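Local coordinates for protein phiAB6 tailspike (Unidentified phage, PDB 5JS4) that probably recognises and cleaves the exopolysaccharide of its host Acinetobacter baumannii, acting as a trimeric beta-helical tailspike of the phage, at residues L612-S617 against G635-E640; V696-S701 against V706-F711. All blocks are in the same frame, centred on the assembly; numbering follows the deposited sequence.

Contact 1: L612-S617 against G635-E640; sequences LTYDQS and GVYRVE
L612 lies across from V639 and Y614 from Y637 on two strands that run in broadly opposed directions, with CA of Y614 and CA of Y637 9.1 Å apart, a separation that suits facing sheets rather than hydrogen-bonded neighbours. The pair illustrates how side chains from two facing antiparallel sheets meet, here by one ring set on edge against another. With chi1 of 168° for Y614 and -65° for Y637, both rings reach into the gap and the two side chains cross at about a right angle. The result is a T-shaped stack: the edge of Y637 presses on one face of Y614, with the planes at 67° and the ring centroids 4.9 Å apart. CE2 of Y637 does the touching, 3.5 Å from CZ of Y614 and nearer the rim than the middle of that ring. On the opposite face of Y614 lies the backbone N of Q616, and F711 also meets both rings. Farther along, CD2 of L612 and CG1 of V639 meet at 4.1 Å, their side chains sliding past each other. One water joins the polar ends, 2.6 Å from OH of Y614 and 2.7 Å from OH of Y637, while donating to OE1 of Q616; OH of Y637 also bonds weakly to OD1 of D707. Carbon thus meets carbon between the sheets, while the phenol oxygens find polar partners alongside, which probably limits rotation of the rings.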
ATOM      1  N   LEU A 612      43.247  17.507  26.949  1.00  6.73           N
ATOM      2  CA  LEU A 612      43.351  18.932  27.225  1.00  7.22           C
ATOM      3  C   LEU A 612      44.820  19.295  27.289  1.00  7.38           C
ATOM      4  O   LEU A 612      45.594  18.626  27.961  1.00  7.66           O
ATOM      5  CB  LEU A 612      42.646  19.223  28.552  1.00  7.80           C
ATOM      6  CG  LEU A 612      42.654  20.651  29.088  1.00  8.13           C
ATOM      7  CD1 LEU A 612      41.987  21.621  28.131  1.00  8.48           C
ATOM      8  CD2 LEU A 612      41.950  20.675  30.435  1.00  8.03           C
ATOM      9  N   THR A 613      45.211  20.348  26.573  1.00  7.80           N
ATOM     10  CA  THR A 613      46.612  20.727  26.487  1.00  8.25           C
ATOM     11  C   THR A 613      46.854  22.140  27.019  1.00  8.36           C
ATOM     12  O   THR A 613      46.083  23.058  26.745  1.00 10.59           O
ATOM     13  CB  THR A 613      47.130  20.530  25.044  1.00  9.18           C
ATOM     14  OG1 THR A 613      47.215  19.119  24.784  1.00  9.57           O
ATOM     15  CG2 THR A 613      48.501  21.155  24.835  1.00  9.95           C
ATOM     16  N   TYR A 614      47.910  22.268  27.817  1.00  7.60           N
ATOM     17  CA  TYR A 614      48.436  23.550  28.280  1.00  7.80           C
ATOM     18  C   TYR A 614      49.504  24.009  27.304  1.00  7.80           C
ATOM     19  O   TYR A 614      50.333  23.214  26.892  1.00  7.76           O
ATOM     20  CB  TYR A 614      49.080  23.375  29.651  1.00  8.13           C
ATOM     21  CG  TYR A 614      49.895  24.559  30.110  1.00  8.24           C
ATOM     22  CD1 TYR A 614      49.285  25.637  30.736  1.00  8.64           C
ATOM     23  CD2 TYR A 614      51.275  24.600  29.923  1.00  8.12           C
ATOM     24  CE1 TYR A 614      50.023  26.725  31.162  1.00  9.28           C
ATOM     25  CE2 TYR A 614      52.025  25.683  30.346  1.00  8.40           C
ATOM     26  CZ  TYR A 614      51.391  26.745  30.964  1.00  8.99           C
ATOM     27  OH  TYR A 614      52.121  27.827  31.398  1.00 10.83           O
ATOM     28  N   ASP A 615      49.494  25.291  26.947  1.00  8.20           N
ATOM     29  CA  ASP A 615      50.531  25.871  26.098  1.00  8.22           C
ATOM     30  C   ASP A 615      50.654  27.333  26.486  1.00  8.60           C
ATOM     31  O   ASP A 615      49.708  28.101  26.317  1.00  9.67           O
ATOM     32  CB  ASP A 615      50.155  25.722  24.623  1.00  8.34           C
ATOM     33  CG  ASP A 615      51.248  26.189  23.665  1.00  8.46           C
ATOM     34  OD1 ASP A 615      52.196  26.887  24.084  1.00  8.53           O
ATOM     35  OD2 ASP A 615      51.140  25.847  22.470  1.00  8.53           O
ATOM     36  N   GLN A 616      51.806  27.713  27.022  1.00  9.13           N
ATOM     37  CA  GLN A 616      51.982  29.093  27.479  1.00 10.37           C
ATOM     38  C   GLN A 616      51.985  30.091  26.315  1.00 10.81           C
ATOM     39  O   GLN A 616      51.857  31.292  26.543  1.00 12.95           O
ATOM     40  CB  GLN A 616      53.223  29.238  28.365  1.00 12.58           C
ATOM     41  CG  GLN A 616      54.556  29.067  27.672  1.00 13.31           C
ATOM     42  CD  GLN A 616      55.714  29.123  28.659  1.00 14.07           C
ATOM     43  OE1 GLN A 616      55.875  28.232  29.493  1.00 13.79           O
ATOM     44  NE2 GLN A 616      56.521  30.170  28.573  1.00 15.69           N
ATOM     45  N   SER A 617      52.112  29.598  25.081  1.00 10.74           N
ATOM     46  CA  SER A 617      52.002  30.450  23.883  1.00 11.64           C
ATOM     47  C   SER A 617      50.566  30.672  23.390  1.00 11.41           C
ATOM     48  O   SER A 617      50.348  31.501  22.496  1.00 13.21           O
ATOM     49  CB  SER A 617      52.848  29.894  22.733  1.00 12.04           C
ATOM     50  OG  SER A 617      54.225  30.058  22.997  1.00 12.21           O
ATOM     51  N   GLY A 635      56.425  24.790  38.251  1.00  9.64           N
ATOM     52  CA  GLY A 635      56.248  23.348  38.174  1.00  9.61           C
ATOM     53  C   GLY A 635      54.912  22.803  38.640  1.00  9.71           C
ATOM     54  O   GLY A 635      54.731  21.592  38.644  1.00 10.25           O
ATOM     55  N   VAL A 636      53.973  23.672  39.010  1.00  9.48           N
ATOM     56  CA  VAL A 636      52.689  23.233  39.554  1.00  9.28           C
ATOM     57  C   VAL A 636      51.545  23.803  38.727  1.00  8.93           C
ATOM     58  O   VAL A 636      51.418  25.021  38.586  1.00  9.61           O
ATOM     59  CB  VAL A 636      52.509  23.664  41.024  1.00  9.67           C
ATOM     60  CG1 VAL A 636      51.219  23.080  41.589  1.00 10.33           C
ATOM     61  CG2 VAL A 636      53.707  23.232  41.859  1.00  9.82           C
ATOM     62  N   TYR A 637      50.724  22.906  38.185  1.00  8.73           N
ATOM     63  CA  TYR A 637      49.642  23.261  37.274  1.00  8.95           C
ATOM     64  C   TYR A 637      48.331  22.720  37.803  1.00  9.15           C
ATOM     65  O   TYR A 637      48.296  21.622  38.340  1.00 10.56           O
ATOM     66  CB  TYR A 637      49.945  22.698  35.877  1.00  8.80           C
ATOM     67  CG  TYR A 637      51.170  23.359  35.308  1.00  8.33           C
ATOM     68  CD1 TYR A 637      52.444  22.974  35.714  1.00  8.20           C
ATOM     69  CD2 TYR A 637      51.057  24.428  34.429  1.00  8.05           C
ATOM     70  CE1 TYR A 637      53.572  23.614  35.240  1.00  8.34           C
ATOM     71  CE2 TYR A 637      52.179  25.072  33.950  1.00  8.40           C
ATOM     72  CZ  TYR A 637      53.433  24.668  34.362  1.00  8.55           C
ATOM     73  OH  TYR A 637      54.552  25.307  33.892  1.00 10.54           O
ATOM     74  N   ARG A 638      47.262  23.498  37.664  1.00  9.28           N
ATOM     75  CA  ARG A 638      45.930  23.041  38.038  1.00  9.25           C
ATOM     76  C   ARG A 638      45.124  22.732  36.792  1.00  8.84           C
ATOM     77  O   ARG A 638      44.969  23.591  35.926  1.00  9.32           O
ATOM     78  CB  ARG A 638      45.179  24.106  38.845  1.00 10.70           C
ATOM     79  CG  ARG A 638      45.794  24.452  40.186  1.00 12.75           C
ATOM     80  CD  ARG A 638      44.798  25.201  41.062  1.00 15.23           C
ATOM     81  NE  ARG A 638      44.352  26.444  40.443  1.00 17.43           N
ATOM     82  CZ  ARG A 638      44.938  27.635  40.589  1.00 18.55           C
ATOM     83  NH1 ARG A 638      46.023  27.782  41.342  1.00 18.97           N
ATOM     84  NH2 ARG A 638      44.427  28.694  39.969  1.00 21.43           N
ATOM     85  N   VAL A 639      44.627  21.500  36.711  1.00  8.36           N
ATOM     86  CA  VAL A 639      43.581  21.131  35.767  1.00  8.71           C
ATOM     87  C   VAL A 639      42.289  21.392  36.531  1.00  9.34           C
ATOM     88  O   VAL A 639      41.857  20.571  37.348  1.00  9.39           O
ATOM     89  CB  VAL A 639      43.699  19.658  35.320  1.00  8.77           C
ATOM     90  CG1 VAL A 639      42.635  19.324  34.289  1.00  9.06           C
ATOM     91  CG2 VAL A 639      45.091  19.373  34.772  1.00  8.99           C
ATOM     92  N   GLU A 640      41.702  22.560  36.286  1.00  9.91           N
ATOM     93  CA  GLU A 640      40.683  23.120  37.174  1.00 10.15           C
ATOM     94  C   GLU A 640      39.392  23.469  36.458  1.00 10.12           C
ATOM     95  O   GLU A 640      39.374  23.713  35.250  1.00  9.68           O
ATOM     96  CB  GLU A 640      41.219  24.378  37.862  1.00 11.72           C
ATOM     97  CG  GLU A 640      41.595  25.497  36.903  1.00 13.08           C
ATOM     98  CD  GLU A 640      41.889  26.809  37.601  1.00 15.73           C
ATOM     99  OE1 GLU A 640      42.319  26.792  38.772  1.00 18.40           O
ATOM    100  OE2 GLU A 640      41.698  27.862  36.962  1.00 18.35           O
TER
HETATM  101  O   HOH W   1      54.623  27.145  31.904  1.00 12.69           O

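Contact 2: V696-S701 against V706-F711; sequences VFWRDS and VDPHRF
W698 and V706 meet at the neck of a beta arch, in which the chain leaves one antiparallel sheet and enters the one facing it. Here the backbone N of V706 donates to O of W698 at 2.9 Å. Beyond this bond the surfaces fit bump to hollow. V706 fits its two methyls against R699 and D700: CG2 of V706 lies 3.7 Å from the backbone C of R699, while CG1 packs against CB and OD2 of D700, whose OD1 is held by S702 and A704. The indole of W698 is the large bump; within the two segments P708, F711 and V696 line its hollow, with H673, V656 and P659 adding to the pocket. P708 lays CG squarely over the five-membered ring in a CH-pi contact, 3.5 Å from the centroid and 9° off the normal. V696 covers the opposite face with CG1, toward the rim, and F711 stands against the edge that carries NE1 and CZ2. F711 takes the crowded position about its first torsion (chi1 68°), which brings its ring face before the indole edge, the planes turned at 69° in an edge-to-face stack. NE1 of W698 stands above the middle of the F711 ring, the closest carbon being CE1 of F711 at 3.5 Å.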
ATOM      1  N   VAL A 696      49.053  18.909  38.401  1.00  8.33           N
ATOM      2  CA  VAL A 696      50.191  18.218  37.813  1.00  7.91           C
ATOM      3  C   VAL A 696      51.452  18.936  38.269  1.00  7.58           C
ATOM      4  O   VAL A 696      51.548  20.161  38.145  1.00  8.33           O
ATOM      5  CB  VAL A 696      50.129  18.231  36.276  1.00  7.95           C
ATOM      6  CG1 VAL A 696      51.303  17.457  35.685  1.00  7.91           C
ATOM      7  CG2 VAL A 696      48.810  17.655  35.791  1.00  8.11           C
ATOM      8  N   PHE A 697      52.397  18.171  38.806  1.00  7.88           N
ATOM      9  CA  PHE A 697      53.686  18.672  39.274  1.00  8.39           C
ATOM     10  C   PHE A 697      54.754  18.139  38.334  1.00  8.40           C
ATOM     11  O   PHE A 697      54.796  16.938  38.079  1.00  9.44           O
ATOM     12  CB  PHE A 697      53.994  18.160  40.686  1.00  8.84           C
ATOM     13  CG  PHE A 697      53.062  18.673  41.755  1.00  9.13           C
ATOM     14  CD1 PHE A 697      51.748  18.225  41.830  1.00  9.45           C
ATOM     15  CD2 PHE A 697      53.513  19.578  42.708  1.00  9.99           C
ATOM     16  CE1 PHE A 697      50.897  18.689  42.824  1.00 10.08           C
ATOM     17  CE2 PHE A 697      52.668  20.037  43.706  1.00 10.96           C
ATOM     18  CZ  PHE A 697      51.360  19.595  43.757  1.00 10.94           C
ATOM     19  N   TRP A 698      55.609  19.024  37.829  1.00  8.09           N
ATOM     20  CA  TRP A 698      56.687  18.649  36.915  1.00  7.51           C
ATOM     21  C   TRP A 698      58.050  18.920  37.531  1.00  7.40           C
ATOM     22  O   TRP A 698      58.290  20.008  38.053  1.00  8.40           O
ATOM     23  CB  TRP A 698      56.594  19.457  35.627  1.00  7.25           C
ATOM     24  CG  TRP A 698      55.472  19.097  34.715  1.00  7.12           C
ATOM     25  CD1 TRP A 698      54.314  19.792  34.517  1.00  7.34           C
ATOM     26  CD2 TRP A 698      55.412  17.966  33.843  1.00  7.02           C
ATOM     27  NE1 TRP A 698      53.537  19.165  33.577  1.00  7.69           N
ATOM     28  CE2 TRP A 698      54.185  18.034  33.152  1.00  7.14           C
ATOM     29  CE3 TRP A 698      56.277  16.897  33.578  1.00  7.12           C
ATOM     30  CZ2 TRP A 698      53.804  17.081  32.209  1.00  7.48           C
ATOM     31  CZ3 TRP A 698      55.895  15.947  32.643  1.00  7.46           C
ATOM     32  CH2 TRP A 698      54.674  16.043  31.972  1.00  7.44           C
ATOM     33  N   ARG A 699      58.955  17.949  37.431  1.00  7.39           N
ATOM     34  CA  ARG A 699      60.301  18.086  37.979  1.00  8.61           C
ATOM     35  C   ARG A 699      61.374  17.601  37.005  1.00  9.74           C
ATOM     36  O   ARG A 699      61.134  16.698  36.199  1.00 10.22           O
ATOM     37  CB  ARG A 699      60.417  17.330  39.305  1.00  8.62           C
ATOM     38  CG  ARG A 699      59.506  17.883  40.391  1.00  8.80           C
ATOM     39  CD  ARG A 699      59.612  17.099  41.687  1.00  9.31           C
ATOM     40  NE  ARG A 699      58.644  17.579  42.676  1.00  9.58           N
ATOM     41  CZ  ARG A 699      57.362  17.222  42.726  1.00  9.92           C
ATOM     42  NH1 ARG A 699      56.849  16.363  41.851  1.00  9.99           N
ATOM     43  NH2 ARG A 699      56.575  17.728  43.674  1.00 10.44           N
ATOM     44  N   ASP A 700      62.556  18.207  37.095  1.00 11.40           N
ATOM     45  CA  ASP A 700      63.706  17.794  36.278  1.00 13.71           C
ATOM     46  C   ASP A 700      64.429  16.598  36.908  1.00 14.94           C
ATOM     47  O   ASP A 700      63.994  16.077  37.937  1.00 14.49           O
ATOM     48  CB  ASP A 700      64.666  18.976  36.031  1.00 15.72           C
ATOM     49  CG  ASP A 700      65.284  19.534  37.309  1.00 17.51           C
ATOM     50  OD1 ASP A 700      65.385  18.811  38.318  1.00 17.83           O
ATOM     51  OD2 ASP A 700      65.685  20.718  37.293  1.00 21.83           O
ATOM     52  N   SER A 701      65.530  16.168  36.292  1.00 17.40           N
ATOM     53  CA  SER A 701      66.267  14.985  36.750  1.00 19.29           C
ATOM     54  C   SER A 701      66.907  15.151  38.135  1.00 20.27           C
ATOM     55  O   SER A 701      67.244  14.158  38.782  1.00 23.55           O
ATOM     56  CB  SER A 701      67.338  14.597  35.727  1.00 20.36           C
ATOM     57  OG  SER A 701      68.243  15.662  35.509  1.00 22.28           O
ATOM     58  N   VAL A 706      59.981  22.345  37.610  1.00  9.84           N
ATOM     59  CA  VAL A 706      60.275  22.975  36.313  1.00 10.20           C
ATOM     60  C   VAL A 706      58.989  23.215  35.538  1.00  9.65           C
ATOM     61  O   VAL A 706      58.013  22.497  35.717  1.00  9.21           O
ATOM     62  CB  VAL A 706      61.205  22.113  35.428  1.00 12.14           C
ATOM     63  CG1 VAL A 706      62.599  22.042  36.017  1.00 14.60           C
ATOM     64  CG2 VAL A 706      60.627  20.722  35.189  1.00 11.29           C
ATOM     65  N   ASP A 707      59.011  24.212  34.654  1.00 10.24           N
ATOM     66  CA  ASP A 707      57.839  24.600  33.875  1.00  9.81           C
ATOM     67  C   ASP A 707      57.947  24.186  32.414  1.00  9.46           C
ATOM     68  O   ASP A 707      58.711  24.782  31.660  1.00 11.10           O
ATOM     69  CB  ASP A 707      57.655  26.120  33.943  1.00 10.08           C
ATOM     70  CG  ASP A 707      57.206  26.583  35.302  1.00 11.09           C
ATOM     71  OD1 ASP A 707      56.211  26.026  35.807  1.00 11.43           O
ATOM     72  OD2 ASP A 707      57.842  27.499  35.867  1.00 14.43           O
ATOM     73  N   PRO A 708      57.158  23.183  31.993  1.00  8.60           N
ATOM     74  CA  PRO A 708      57.083  22.929  30.559  1.00  8.56           C
ATOM     75  C   PRO A 708      56.458  24.112  29.827  1.00  8.24           C
ATOM     76  O   PRO A 708      55.713  24.891  30.426  1.00  8.65           O
ATOM     77  CB  PRO A 708      56.167  21.701  30.453  1.00  8.69           C
ATOM     78  CG  PRO A 708      56.187  21.076  31.806  1.00  8.92           C
ATOM     79  CD  PRO A 708      56.346  22.221  32.762  1.00  8.68           C
ATOM     80  N   HIS A 709      56.780  24.255  28.552  1.00  7.83           N
ATOM     81  CA  HIS A 709      56.114  25.235  27.705  1.00  7.82           C
ATOM     82  C   HIS A 709      54.720  24.746  27.325  1.00  7.55           C
ATOM     83  O   HIS A 709      53.770  25.524  27.257  1.00  7.79           O
ATOM     84  CB  HIS A 709      56.932  25.469  26.444  1.00  8.10           C
ATOM     85  CG  HIS A 709      56.610  26.751  25.753  1.00  8.84           C
ATOM     86  ND1 HIS A 709      55.506  26.910  24.950  1.00 10.11           N
ATOM     87  CD2 HIS A 709      57.258  27.939  25.748  1.00  8.89           C
ATOM     88  CE1 HIS A 709      55.489  28.144  24.476  1.00  9.47           C
ATOM     89  NE2 HIS A 709      56.541  28.786  24.943  1.00 11.00           N
ATOM     90  N   ARG A 710      54.605  23.441  27.086  1.00  7.49           N
ATOM     91  CA  ARG A 710      53.366  22.844  26.612  1.00  7.14           C
ATOM     92  C   ARG A 710      53.319  21.386  27.050  1.00  7.10           C
ATOM     93  O   ARG A 710      54.335  20.699  27.029  1.00  7.17           O
ATOM     94  CB  ARG A 710      53.281  22.957  25.081  1.00  7.61           C
ATOM     95  CG  ARG A 710      52.121  22.225  24.420  1.00  7.74           C
ATOM     96  CD  ARG A 710      52.057  22.537  22.930  1.00  8.11           C
ATOM     97  NE  ARG A 710      51.016  21.773  22.242  1.00  8.04           N
ATOM     98  CZ  ARG A 710      49.954  22.277  21.611  1.00  8.10           C
ATOM     99  NH1 ARG A 710      49.732  23.588  21.544  1.00  8.54           N
ATOM    100  NH2 ARG A 710      49.094  21.453  21.028  1.00  8.41           N
ATOM    101  N   PHE A 711      52.146  20.937  27.477  1.00  6.84           N
ATOM    102  CA  PHE A 711      51.932  19.525  27.777  1.00  6.97           C
ATOM    103  C   PHE A 711      50.452  19.175  27.724  1.00  6.79           C
ATOM    104  O   PHE A 711      49.587  20.030  27.896  1.00  6.92           O
ATOM    105  CB  PHE A 711      52.534  19.134  29.139  1.00  7.19           C
ATOM    106  CG  PHE A 711      51.833  19.744  30.327  1.00  7.32           C
ATOM    107  CD1 PHE A 711      52.208  20.990  30.800  1.00  7.43           C
ATOM    108  CD2 PHE A 711      50.815  19.060  30.988  1.00  7.68           C
ATOM    109  CE1 PHE A 711      51.576  21.553  31.898  1.00  7.74           C
ATOM    110  CE2 PHE A 711      50.182  19.619  32.085  1.00  8.05           C
ATOM    111  CZ  PHE A 711      50.564  20.866  32.540  1.00  8.04           C
TER

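In the fold
Following the chain from its N terminus, past the beta-helix, strand 602-615 is the first of the four strands involved; contact 1 closes the loop that passes through strand 627-633 and returns as 636-641. Contact 2 follows in series, closing the much shorter turn between strands 690-699 and 708-715; the two loops neither nest nor cross. In space they converge, with centres about 10 Å apart, because strand 602-615 pairs with 708-715 and strand 636-641 with 690-699. Both contacts therefore tie together the same two facing sheets near the C terminus. F711 joins their aromatic groups, and D707 OD1 accepts from G635 N. T613 and R710 each also hydrogen-bond to the second subunit of the trimer.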